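Local coordinates for hypothetical protein (PDB 2O62) that is of unknown function but belongs to the DUF3598 family and combines two calycin-like beta domains in a single chain, at residues Gln150-Arg156 and Trp259-Val265; Arg103-Gln109 and Leu235-Trp239; Gly14-Phe20 and Asp32-Cys38. All blocks are in the same frame, centred on the assembly; numbering follows the deposited sequence.

Contact 1 (Gln150-Arg156 and Trp259-Val265); sequences QAVTIYR and WVSLTLV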
# COMPACT_ATOMS: atom_id res chain seq x y z
N GLN A 150 -3.87 9.90 -12.58
CA GLN A 150 -2.71 10.73 -12.29
C GLN A 150 -1.98 10.13 -11.08
O GLN A 150 -2.58 9.43 -10.28
CB GLN A 150 -3.11 12.18 -11.96
CG GLN A 150 -3.72 12.92 -13.13
CD GLN A 150 -5.19 12.58 -13.38
OE1 GLN A 150 -5.98 12.47 -12.44
NE2 GLN A 150 -5.56 12.45 -14.68
N ALA A 151 -0.69 10.40 -10.97
CA ALA A 151 0.14 9.93 -9.87
C ALA A 151 0.91 11.11 -9.35
O ALA A 151 1.30 11.95 -10.14
CB ALA A 151 1.10 8.90 -10.34
N VAL A 152 1.09 11.17 -8.05
CA VAL A 152 1.97 12.11 -7.39
C VAL A 152 3.11 11.31 -6.75
O VAL A 152 2.85 10.38 -5.97
CB VAL A 152 1.24 12.84 -6.24
CG1 VAL A 152 2.14 13.89 -5.58
CG2 VAL A 152 -0.02 13.51 -6.77
N THR A 153 4.34 11.75 -7.02
CA THR A 153 5.54 11.18 -6.40
C THR A 153 6.09 12.25 -5.51
O THR A 153 6.35 13.41 -5.94
CB THR A 153 6.60 10.69 -7.43
OG1 THR A 153 6.02 9.67 -8.29
CG2 THR A 153 7.84 10.11 -6.70
N ILE A 154 6.28 11.86 -4.26
CA ILE A 154 6.96 12.67 -3.27
C ILE A 154 8.28 12.02 -2.82
O ILE A 154 8.48 10.83 -2.96
CB ILE A 154 6.06 12.96 -2.05
CG1 ILE A 154 5.60 11.69 -1.37
CG2 ILE A 154 4.86 13.82 -2.45
CD1 ILE A 154 4.76 11.99 -0.13
N TYR A 155 9.16 12.86 -2.27
CA TYR A 155 10.57 12.52 -2.05
C TYR A 155 10.94 12.73 -0.61
O TYR A 155 10.36 13.56 0.05
CB TYR A 155 11.48 13.33 -2.98
CG TYR A 155 11.13 13.04 -4.42
CD1 TYR A 155 11.69 11.97 -5.10
CD2 TYR A 155 10.26 13.87 -5.12
CE1 TYR A 155 11.35 11.69 -6.42
CE2 TYR A 155 9.92 13.61 -6.43
CZ TYR A 155 10.49 12.52 -7.08
OH TYR A 155 10.16 12.23 -8.39
N ARG A 156 11.92 11.98 -0.16
CA ARG A 156 12.40 12.10 1.20
C ARG A 156 13.08 13.37 1.55
O ARG A 156 13.05 13.77 2.70
CB ARG A 156 13.39 11.01 1.49
CG ARG A 156 12.80 9.67 1.47
CD ARG A 156 13.89 8.72 1.77
NE ARG A 156 14.62 9.14 2.95
CZ ARG A 156 15.85 8.73 3.24
NH1 ARG A 156 16.48 7.86 2.46
NH2 ARG A 156 16.45 9.19 4.34
N TRP A 259 15.70 3.96 0.43
CA TRP A 259 14.41 4.49 0.10
C TRP A 259 14.53 5.85 -0.59
O TRP A 259 15.23 6.72 -0.11
CB TRP A 259 13.60 4.62 1.38
CG TRP A 259 12.23 5.13 1.17
CD1 TRP A 259 11.39 4.87 0.14
CD2 TRP A 259 11.53 5.97 2.07
NE1 TRP A 259 10.17 5.53 0.34
CE2 TRP A 259 10.25 6.21 1.52
CE3 TRP A 259 11.86 6.52 3.31
CZ2 TRP A 259 9.30 6.97 2.18
CZ3 TRP A 259 10.91 7.32 3.94
CH2 TRP A 259 9.67 7.57 3.37
N VAL A 260 13.89 6.02 -1.74
CA VAL A 260 14.03 7.28 -2.46
C VAL A 260 12.72 8.06 -2.57
O VAL A 260 12.76 9.28 -2.59
CB VAL A 260 14.69 7.11 -3.86
CG1 VAL A 260 16.13 6.64 -3.67
CG2 VAL A 260 13.98 6.17 -4.69
N SER A 261 11.59 7.38 -2.67
CA SER A 261 10.34 8.09 -2.98
C SER A 261 9.09 7.25 -2.69
O SER A 261 9.17 6.03 -2.43
CB SER A 261 10.38 8.55 -4.44
OG SER A 261 10.20 7.45 -5.32
N LEU A 262 7.94 7.92 -2.76
CA LEU A 262 6.64 7.31 -2.57
C LEU A 262 5.70 7.91 -3.56
O LEU A 262 5.67 9.12 -3.77
CB LEU A 262 6.14 7.59 -1.16
CG LEU A 262 4.88 6.95 -0.68
CD1 LEU A 262 5.14 5.49 -0.53
CD2 LEU A 262 4.47 7.58 0.69
N THR A 263 4.93 7.04 -4.20
CA THR A 263 3.98 7.44 -5.25
C THR A 263 2.56 6.99 -4.94
O THR A 263 2.35 5.85 -4.51
CB THR A 263 4.42 6.78 -6.60
OG1 THR A 263 5.74 7.26 -6.94
CG2 THR A 263 3.48 7.13 -7.73
N LEU A 264 1.59 7.88 -5.19
CA LEU A 264 0.17 7.58 -5.06
C LEU A 264 -0.54 7.86 -6.37
O LEU A 264 -0.52 8.96 -6.89
CB LEU A 264 -0.43 8.36 -3.89
CG LEU A 264 -1.91 8.07 -3.59
CD1 LEU A 264 -2.12 6.73 -3.11
CD2 LEU A 264 -2.37 9.08 -2.50
N VAL A 265 -1.09 6.78 -6.93
CA VAL A 265 -1.84 6.79 -8.18
C VAL A 265 -3.33 6.78 -7.85
O VAL A 265 -3.78 5.98 -7.05
CB VAL A 265 -1.53 5.55 -8.96
CG1 VAL A 265 -2.26 5.54 -10.27
CG2 VAL A 265 -0.02 5.40 -9.16
O HOH W 1 14.42 11.30 -1.83
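T153 OG1 and T263 OG1 meet at 2.8 Å, a side-chain hydrogen bond whose donor could be either hydroxyl, laid across the non-hydrogen-bonded pair T153-T263 of two antiparallel strands. Both threonines hold OG1 beside the backbone N (chi1 -59° and -61°), which turns the two hydroxyls toward each other. Carbon contacts flank this polar bridge: T153 CG2 rests on S261 CB, and A151 CB touches V265 CG2 at 3.9 Å. F184, two strands along in the same barrel, touches A151, T153 and T263. The opposite face carries I154 and L262, which run alongside each other from neighbouring strands, and F74 of the N-terminal half lies against them. Between the faces run paired backbone bonds at V152-L264 and I154-L262, the shortest being I154 N to L262 O at 2.8 Å. Where 150-156 leaves the sheet, R156 folds back over W259. Its CG stands 3.9 Å from the centroid of the six-membered ring, a CH-pi contact over the face, while the guanidinium plane lies within 4° of parallel to the indole. From there NH1 reaches W259 O at 3.1 Å in an almost straight bond that is in plane for both the carbonyl and the guanidinium. On the other side of 259-265, V260 and S261 both face S252 of strand 245-253, a classic beta bulge. The arrangement illustrates how an antiparallel barrel closes: its first strand, 145-155, pairs with its last, 259-269, as in the calycin clan.

Contact 2 (Arg103-Gln109 and Leu235-Trp239); sequences RRLRLVQ and LEAGW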
# COMPACT_ATOMS: atom_id res chain seq x y z
N ARG A 103 -12.70 5.75 5.98
CA ARG A 103 -11.96 4.50 5.94
C ARG A 103 -10.48 4.73 5.84
O ARG A 103 -10.02 5.70 5.22
CB ARG A 103 -12.36 3.68 4.70
CG ARG A 103 -13.74 3.03 4.77
CD ARG A 103 -13.88 1.86 5.73
NE ARG A 103 -12.65 1.07 5.75
CZ ARG A 103 -12.34 0.11 4.89
NH1 ARG A 103 -13.25 -0.31 4.02
NH2 ARG A 103 -11.14 -0.46 4.95
N ARG A 104 -9.72 3.82 6.44
CA ARG A 104 -8.33 3.60 6.06
C ARG A 104 -8.18 2.15 5.68
O ARG A 104 -8.90 1.27 6.21
CB ARG A 104 -7.33 3.97 7.15
CG ARG A 104 -7.56 5.31 7.77
CD ARG A 104 -6.32 5.83 8.46
NE ARG A 104 -5.94 5.03 9.60
CZ ARG A 104 -4.93 5.29 10.42
NH1 ARG A 104 -4.18 6.36 10.24
NH2 ARG A 104 -4.67 4.48 11.44
N LEU A 105 -7.28 1.89 4.74
CA LEU A 105 -6.88 0.54 4.40
C LEU A 105 -5.39 0.56 4.40
O LEU A 105 -4.78 1.28 3.59
CB LEU A 105 -7.34 0.08 3.02
CG LEU A 105 -6.62 -1.28 2.78
CD1 LEU A 105 -7.52 -2.43 3.28
CD2 LEU A 105 -6.09 -1.55 1.48
N ARG A 106 -4.80 -0.22 5.32
CA ARG A 106 -3.36 -0.18 5.51
C ARG A 106 -2.83 -1.58 5.30
O ARG A 106 -3.35 -2.54 5.89
CB ARG A 106 -2.99 0.34 6.87
CG ARG A 106 -3.68 1.58 7.17
CD ARG A 106 -3.15 2.31 8.39
NE ARG A 106 -3.63 1.79 9.66
CZ ARG A 106 -2.85 1.41 10.67
NH1 ARG A 106 -1.53 1.39 10.57
NH2 ARG A 106 -3.39 1.07 11.83
N LEU A 107 -1.86 -1.70 4.42
CA LEU A 107 -1.32 -3.00 4.06
C LEU A 107 0.16 -3.06 4.37
O LEU A 107 0.94 -2.28 3.85
CB LEU A 107 -1.60 -3.31 2.57
CG LEU A 107 -1.43 -4.78 2.09
CD1 LEU A 107 -2.39 -5.10 0.99
CD2 LEU A 107 -0.05 -5.00 1.57
N VAL A 108 0.55 -4.01 5.22
CA VAL A 108 1.92 -4.32 5.52
C VAL A 108 2.38 -5.61 4.80
O VAL A 108 1.69 -6.65 4.83
CB VAL A 108 2.11 -4.53 7.03
CG1 VAL A 108 3.55 -4.70 7.37
CG2 VAL A 108 1.53 -3.37 7.79
N GLN A 109 3.52 -5.50 4.13
CA GLN A 109 4.23 -6.64 3.56
C GLN A 109 5.48 -6.93 4.33
O GLN A 109 6.20 -6.01 4.74
CB GLN A 109 4.62 -6.37 2.09
CG GLN A 109 3.43 -6.07 1.15
CD GLN A 109 3.78 -6.15 -0.32
OE1 GLN A 109 4.56 -7.02 -0.75
NE2 GLN A 109 3.16 -5.28 -1.11
N LEU A 235 7.70 -1.66 -3.29
CA LEU A 235 6.65 -2.25 -2.46
C LEU A 235 5.35 -1.59 -2.93
O LEU A 235 5.25 -0.39 -2.92
CB LEU A 235 6.94 -1.85 -1.04
CG LEU A 235 6.14 -2.44 0.07
CD1 LEU A 235 6.57 -3.87 0.24
CD2 LEU A 235 6.34 -1.60 1.34
N GLU A 236 4.37 -2.38 -3.37
CA GLU A 236 3.15 -1.83 -3.98
C GLU A 236 1.92 -2.51 -3.38
O GLU A 236 1.93 -3.69 -3.01
CB GLU A 236 3.09 -1.92 -5.54
CG GLU A 236 1.78 -1.26 -6.23
CD GLU A 236 1.87 -1.17 -7.78
OE1 GLU A 236 2.74 -1.88 -8.31
OE2 GLU A 236 1.11 -0.41 -8.46
N ALA A 237 0.89 -1.68 -3.24
CA ALA A 237 -0.43 -2.12 -2.85
C ALA A 237 -1.42 -1.28 -3.64
O ALA A 237 -1.11 -0.21 -4.14
CB ALA A 237 -0.63 -1.88 -1.34
N GLY A 238 -2.64 -1.74 -3.65
CA GLY A 238 -3.75 -1.13 -4.36
C GLY A 238 -5.00 -1.27 -3.54
O GLY A 238 -5.12 -2.16 -2.69
N TRP A 239 -5.97 -0.41 -3.83
CA TRP A 239 -7.25 -0.48 -3.18
C TRP A 239 -8.31 -0.04 -4.16
O TRP A 239 -8.29 1.11 -4.58
CB TRP A 239 -7.27 0.49 -2.01
CG TRP A 239 -8.42 0.39 -1.10
CD1 TRP A 239 -9.28 -0.68 -0.94
CD2 TRP A 239 -8.86 1.38 -0.19
NE1 TRP A 239 -10.17 -0.42 0.05
CE2 TRP A 239 -9.95 0.84 0.53
CE3 TRP A 239 -8.39 2.66 0.15
CZ2 TRP A 239 -10.60 1.55 1.53
CZ3 TRP A 239 -9.04 3.35 1.15
CH2 TRP A 239 -10.14 2.80 1.83
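Face-to-face packing of two beta sheets from different domains brings L105 onto the indole of W239, joining strand 103-111 of the N-terminal sheet to strand 233-242 of the C-terminal barrel. The segments run nearly antiparallel (151°), but their axes stay 8.4 Å apart, so side chains and not paired backbones make the contact. W239 has the largest share. With CG anti to the backbone N (chi1 -170°), the indole reaches across toward the other sheet, where L105 CB sits 3.7 Å from the centroid of the six-membered ring, close to the ring normal: a CH-pi contact over the centre of one face. R103 approaches differently. Its CB lies at the ring edge, near the indole plane and 3.7 Å from W239 CH2, whereas the guanidinium turns one face to W239 CZ2, the two planes being 60° apart. Bends at chi2 and chi3 curl this arginine back along its own strand, and its NH2 bonds to R104 O as well as forming a salt bridge with D217, so the buried charge is shared by several partners. Midway, L107 CB meets A237 CB at 4.3 Å, where the CA atoms of L107 and A237 are the closest pair in the register, at 7.0 Å. At the far end Q109 and L235 overlap lengthwise, each running toward the other's strand; Q109 OE1 is bonded to S223, and L235 CD1 touches Q109 CD at 3.6 Å.

Contact 3 (Gly14-Phe20 and Asp32-Cys38); sequences GVWEGSF and DTSSRLC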
# COMPACT_ATOMS: atom_id res chain seq x y z
N GLY A 14 -8.44 11.05 14.78
CA GLY A 14 -9.77 10.46 14.95
C GLY A 14 -9.68 9.12 15.65
O GLY A 14 -8.62 8.75 16.18
N VAL A 15 -10.78 8.38 15.66
CA VAL A 15 -10.83 7.09 16.31
C VAL A 15 -11.10 6.06 15.21
O VAL A 15 -12.15 6.10 14.60
CB VAL A 15 -11.91 7.03 17.38
CG1 VAL A 15 -11.96 5.67 18.03
CG2 VAL A 15 -11.68 8.10 18.43
N TRP A 16 -10.11 5.22 14.94
CA TRP A 16 -10.16 4.27 13.86
C TRP A 16 -10.40 2.91 14.48
O TRP A 16 -9.56 2.38 15.22
CB TRP A 16 -8.86 4.29 13.06
CG TRP A 16 -8.60 5.58 12.39
CD1 TRP A 16 -7.73 6.56 12.79
CD2 TRP A 16 -9.24 6.06 11.22
NE1 TRP A 16 -7.76 7.61 11.91
CE2 TRP A 16 -8.68 7.35 10.94
CE3 TRP A 16 -10.19 5.52 10.35
CZ2 TRP A 16 -9.07 8.10 9.84
CZ3 TRP A 16 -10.58 6.28 9.26
CH2 TRP A 16 -10.02 7.56 9.00
N GLU A 17 -11.54 2.32 14.13
CA GLU A 17 -11.93 1.01 14.62
C GLU A 17 -11.86 -0.02 13.51
O GLU A 17 -12.08 0.29 12.35
CB GLU A 17 -13.35 1.07 15.15
CG GLU A 17 -13.52 2.03 16.30
CD GLU A 17 -14.73 1.70 17.11
OE1 GLU A 17 -15.84 2.03 16.62
OE2 GLU A 17 -14.59 1.10 18.21
N GLY A 18 -11.54 -1.25 13.85
CA GLY A 18 -11.55 -2.29 12.87
C GLY A 18 -10.81 -3.51 13.33
O GLY A 18 -11.11 -4.05 14.39
N SER A 19 -9.87 -3.96 12.51
CA SER A 19 -8.98 -5.05 12.91
C SER A 19 -7.63 -5.02 12.26
O SER A 19 -7.45 -4.34 11.24
CB SER A 19 -9.61 -6.40 12.59
OG SER A 19 -9.70 -6.62 11.21
N PHE A 20 -6.73 -5.81 12.84
CA PHE A 20 -5.43 -6.13 12.26
C PHE A 20 -5.47 -7.59 11.89
O PHE A 20 -5.64 -8.42 12.76
CB PHE A 20 -4.32 -5.97 13.30
CG PHE A 20 -3.93 -4.53 13.60
CD1 PHE A 20 -4.87 -3.59 13.97
CD2 PHE A 20 -2.60 -4.13 13.61
CE1 PHE A 20 -4.51 -2.28 14.27
CE2 PHE A 20 -2.25 -2.81 13.94
CZ PHE A 20 -3.19 -1.91 14.26
N ASP A 32 -6.61 -12.64 13.20
CA ASP A 32 -7.28 -11.35 13.17
C ASP A 32 -7.59 -10.90 14.59
O ASP A 32 -8.01 -11.71 15.41
CB ASP A 32 -8.56 -11.48 12.38
CG ASP A 32 -9.42 -10.29 12.50
OD1 ASP A 32 -9.21 -9.35 11.69
OD2 ASP A 32 -10.27 -10.28 13.46
N THR A 33 -7.39 -9.62 14.87
CA THR A 33 -7.62 -9.08 16.20
C THR A 33 -8.33 -7.77 16.05
O THR A 33 -7.83 -6.87 15.34
CB THR A 33 -6.31 -8.85 16.94
OG1 THR A 33 -5.50 -10.03 16.89
CG2 THR A 33 -6.59 -8.45 18.39
N SER A 34 -9.46 -7.62 16.72
CA SER A 34 -10.18 -6.37 16.67
C SER A 34 -9.37 -5.25 17.34
O SER A 34 -8.59 -5.45 18.30
CB SER A 34 -11.61 -6.53 17.26
OG SER A 34 -11.55 -6.67 18.68
N SER A 35 -9.55 -4.06 16.79
CA SER A 35 -8.73 -2.90 17.16
C SER A 35 -9.51 -1.58 17.24
O SER A 35 -10.55 -1.37 16.59
CB SER A 35 -7.57 -2.78 16.18
OG SER A 35 -8.02 -2.47 14.88
N ARG A 36 -9.00 -0.71 18.13
CA ARG A 36 -9.43 0.68 18.24
C ARG A 36 -8.14 1.49 18.39
O ARG A 36 -7.34 1.23 19.29
CB ARG A 36 -10.33 0.90 19.46
CG ARG A 36 -11.08 2.22 19.48
CD ARG A 36 -12.21 2.25 20.54
NE ARG A 36 -12.75 3.60 20.75
CZ ARG A 36 -13.97 4.03 20.43
NH1 ARG A 36 -14.88 3.23 19.86
NH2 ARG A 36 -14.30 5.29 20.69
N LEU A 37 -7.95 2.45 17.47
CA LEU A 37 -6.74 3.26 17.40
C LEU A 37 -7.19 4.69 17.48
O LEU A 37 -7.84 5.20 16.59
CB LEU A 37 -5.97 3.00 16.11
CG LEU A 37 -4.54 3.56 15.99
CD1 LEU A 37 -3.85 2.80 14.88
CD2 LEU A 37 -4.49 4.96 15.66
N CYS A 38 -6.85 5.30 18.58
CA CYS A 38 -7.17 6.71 18.77
C CYS A 38 -5.93 7.55 18.53
O CYS A 38 -4.89 7.34 19.11
CB CYS A 38 -7.75 7.03 20.14
SG CYS A 38 -8.12 8.80 20.40
O HOH W 2 -7.69 0.14 14.44
O HOH W 3 -3.81 -10.03 14.36
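Strands 14-20 and 32-38 pair as the two arms of an antiparallel beta hairpin, with hydrogen-bonded pairs at W16-L37, G18-S35 and F20-T33 and with segment axes only 4.1 Å apart. The first arm opens with Gly-X-Trp (G14, V15, W16), consistent with the signature of the first strand in calycin barrels. Water 2 links backbone to side chain: it donates to W16 O and accepts from S35 OG at 2.7 Å. S35 is the polar neighbour of F20, since its OG lies at the edge of the phenyl ring, near the ring plane and 3.5 Å from CD1. F20 and L37 share this face, where L52 of the adjacent strand 47-54 lies beside them and R106 of strand 103-111 touches both. On the other face E17 and R36 extend alongside each other from paired positions. In the conformers described here a salt bridge joins E17 OE2 to R36 NH1, its hydrogen bond weak, with carboxylate and guanidinium planes 81° apart. V15 CG1 packs against one face of that guanidinium, 3.3 Å above its plane, so the arginine is touched by an apolar group over its face and by an acid at its edge. Near the turn D32 OD1 serves two serines. It accepts from S21 OG, and its syn lone pair takes the hydrogen bond of S19 OG at 2.8 Å.

How the contacts relate
The three contacts show how a two-domain beta protein is assembled: contact 3 belongs to the N-terminal sheet, contact 1 closes the C-terminal barrel, and contact 2 joins the two. Contact 2 touches contact 3 directly, R104 CG lying 3.5 Å from W16 CZ3, and the same two residues also make a cation-pi interaction, possibly comparable to the tryptophan-arginine packing of lipocalins. The centre of contact 2 is about 15 Å from those of contacts 1 and 3, yet contacts 1 and 2 do not touch, their nearest atoms being about 6 Å apart. Contacts 1 and 3 lie on opposite sides of the chain's centre, about 27 Å between centres. Glycerol, probably from crystallisation, lies near T263, E236 and E17; no active site is established.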